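Local coordinates for MazG-related protein (Thermotoga maritima, PDB 2YXH) that probably hydrolyses nucleoside triphosphates to nucleoside monophosphates and pyrophosphate with the help of magnesium ions, at residues A65-A68 against Q69-G73. The protein carries 1 engineered substitution. Residues are numbered along the deposited sequence; the frame is centred on the assembly and turned at random.
Sequences AAVA and QRDYG
Val67 lies alongside Arg70, one helical turn on, and sets its CG1 methyl against one face of the guanidinium group, toward its rim, 3.4 Å from Arg70 NH2. That same methyl, held trans to the Val67 backbone N (chi1 170°), also comes to 3.6 Å from Asp71 OD2, while Val67 packs on Ile24 and Leu27 of helix 24-43 as well. Charge pairing joins the two polar residues: Arg70, bent at chi3, grips Asp71 side-on, NE to OD1 at 2.7 Å and NH2 to OD2 at 3.0 Å, both bonds nearly straight. The NE donor reaches OD1 from above the carboxylate plane, while the carboxylate sits at the guanidinium edge. Arg70 NH2 and NH1 also donate to the carbonyl oxygens of Gln22 and Leu19, tying helix 47-72 to the segment ahead of helix 24-43. A leucine in place of Arg70 would probably leave Asp71 without its charge partner and those two carbonyls without their donors.

These are the C-terminal turns of helix 47-72 in the all-helical MazG fold. Successive i to i+4 backbone bonds run from Gln69 N to Ala65 O (3.0 Å) through Tyr72 N to Ala68 O (3.0 Å), the last donor lying well above the carbonyl plane. Gly73 then leaves the helix with positive phi (66°), easiest without a side chain. Ala65 and Ala68 pack against Ile58 and Ile54 of the second subunit, their small methyls probably allowing close approach.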
ATOM      1  N   ALA A  65       0.122   7.686  -2.061  1.00 27.43           N
ATOM      2  CA  ALA A  65      -0.078   8.537  -0.909  1.00 25.39           C
ATOM      3  C   ALA A  65       0.756   9.812  -1.012  1.00 25.07           C
ATOM      4  O   ALA A  65       0.214  10.932  -0.887  1.00 27.01           O
ATOM      5  CB  ALA A  65       0.189   7.801   0.422  1.00 26.09           C
ATOM      6  N   ALA A  66       2.049   9.685  -1.207  1.00 24.05           N
ATOM      7  CA  ALA A  66       2.948  10.886  -1.318  1.00 24.41           C
ATOM      8  C   ALA A  66       2.531  12.018  -2.256  1.00 26.63           C
ATOM      9  O   ALA A  66       2.672  13.227  -1.929  1.00 26.18           O
ATOM     10  CB  ALA A  66       4.417  10.472  -1.613  1.00 25.04           C
ATOM     11  N   VAL A  67       1.998  11.646  -3.434  1.00 25.79           N
ATOM     12  CA  VAL A  67       1.715  12.632  -4.397  1.00 26.84           C
ATOM     13  C   VAL A  67       0.308  13.191  -4.142  1.00 30.69           C
ATOM     14  O   VAL A  67       0.010  14.318  -4.550  1.00 32.03           O
ATOM     15  CB  VAL A  67       1.778  12.030  -5.847  1.00 26.85           C
ATOM     16  CG1 VAL A  67       1.237  13.045  -6.861  1.00 25.80           C
ATOM     17  CG2 VAL A  67       3.300  11.598  -6.223  1.00 25.34           C
ATOM     18  N   ALA A  68      -0.550  12.384  -3.498  1.00 31.49           N
ATOM     19  CA  ALA A  68      -1.827  12.863  -2.938  1.00 31.97           C
ATOM     20  C   ALA A  68      -1.508  13.997  -1.925  1.00 32.07           C
ATOM     21  O   ALA A  68      -2.213  14.998  -1.893  1.00 31.95           O
ATOM     22  CB  ALA A  68      -2.574  11.772  -2.283  1.00 29.96           C
ATOM     23  N   GLN A  69      -0.465  13.854  -1.113  1.00 33.73           N
ATOM     24  CA  GLN A  69      -0.029  14.951  -0.251  1.00 33.22           C
ATOM     25  C   GLN A  69       0.565  16.104  -1.080  1.00 32.81           C
ATOM     26  O   GLN A  69       0.275  17.257  -0.820  1.00 32.89           O
ATOM     27  CB  GLN A  69       1.028  14.492   0.746  1.00 34.48           C
ATOM     28  CG  GLN A  69       1.581  15.597   1.604  1.00 36.75           C
ATOM     29  CD  GLN A  69       2.875  15.171   2.469  1.00 38.65           C
ATOM     30  OE1 GLN A  69       4.009  14.963   1.956  1.00 39.97           O
ATOM     31  NE2 GLN A  69       2.670  15.081   3.746  1.00 47.62           N
ATOM     32  N   ARG A  70       1.424  15.782  -2.039  1.00 31.62           N
ATOM     33  CA  ARG A  70       2.125  16.779  -2.812  1.00 31.30           C
ATOM     34  C   ARG A  70       1.158  17.719  -3.551  1.00 31.44           C
ATOM     35  O   ARG A  70       1.233  18.974  -3.482  1.00 31.76           O
ATOM     36  CB  ARG A  70       2.975  16.081  -3.894  1.00 29.16           C
ATOM     37  CG  ARG A  70       4.021  17.015  -4.437  1.00 29.81           C
ATOM     38  CD  ARG A  70       4.678  16.434  -5.657  1.00 28.63           C
ATOM     39  NE  ARG A  70       3.760  16.133  -6.791  1.00 21.61           N
ATOM     40  CZ  ARG A  70       4.071  15.283  -7.738  1.00 30.84           C
ATOM     41  NH1 ARG A  70       5.263  14.633  -7.679  1.00 27.03           N
ATOM     42  NH2 ARG A  70       3.200  15.074  -8.714  1.00 23.90           N
ATOM     43  N   ASP A  71       0.305  17.071  -4.314  1.00 31.06           N
ATOM     44  CA  ASP A  71      -0.601  17.737  -5.204  1.00 32.45           C
ATOM     45  C   ASP A  71      -1.966  18.146  -4.594  1.00 31.30           C
ATOM     46  O   ASP A  71      -2.592  19.018  -5.125  1.00 34.21           O
ATOM     47  CB  ASP A  71      -0.821  16.899  -6.451  1.00 29.73           C
ATOM     48  CG  ASP A  71       0.433  16.860  -7.336  1.00 35.48           C
ATOM     49  OD1 ASP A  71       1.457  17.470  -6.981  1.00 33.26           O
ATOM     50  OD2 ASP A  71       0.404  16.174  -8.377  1.00 37.80           O
ATOM     51  N   TYR A  72      -2.474  17.416  -3.613  1.00 30.50           N
ATOM     52  CA  TYR A  72      -3.866  17.584  -3.181  1.00 27.66           C
ATOM     53  C   TYR A  72      -3.886  17.942  -1.682  1.00 25.94           C
ATOM     54  O   TYR A  72      -4.944  18.123  -1.099  1.00 26.07           O
ATOM     55  CB  TYR A  72      -4.751  16.415  -3.522  1.00 26.14           C
ATOM     56  CG  TYR A  72      -4.892  16.261  -5.043  1.00 27.77           C
ATOM     57  CD1 TYR A  72      -5.865  16.995  -5.734  1.00 32.97           C
ATOM     58  CD2 TYR A  72      -4.085  15.380  -5.777  1.00 25.76           C
ATOM     59  CE1 TYR A  72      -5.960  16.934  -7.167  1.00 29.55           C
ATOM     60  CE2 TYR A  72      -4.172  15.302  -7.259  1.00 30.79           C
ATOM     61  CZ  TYR A  72      -5.126  16.110  -7.900  1.00 28.05           C
ATOM     62  OH  TYR A  72      -5.294  16.088  -9.324  1.00 35.40           O
ATOM     63  N   GLY A  73      -2.701  18.018  -1.093  1.00 27.03           N
ATOM     64  CA  GLY A  73      -2.453  18.319   0.334  1.00 26.31           C
ATOM     65  C   GLY A  73      -2.972  17.250   1.289  1.00 29.29           C
ATOM     66  O   GLY A  73      -3.012  17.450   2.509  1.00 28.23           O
TER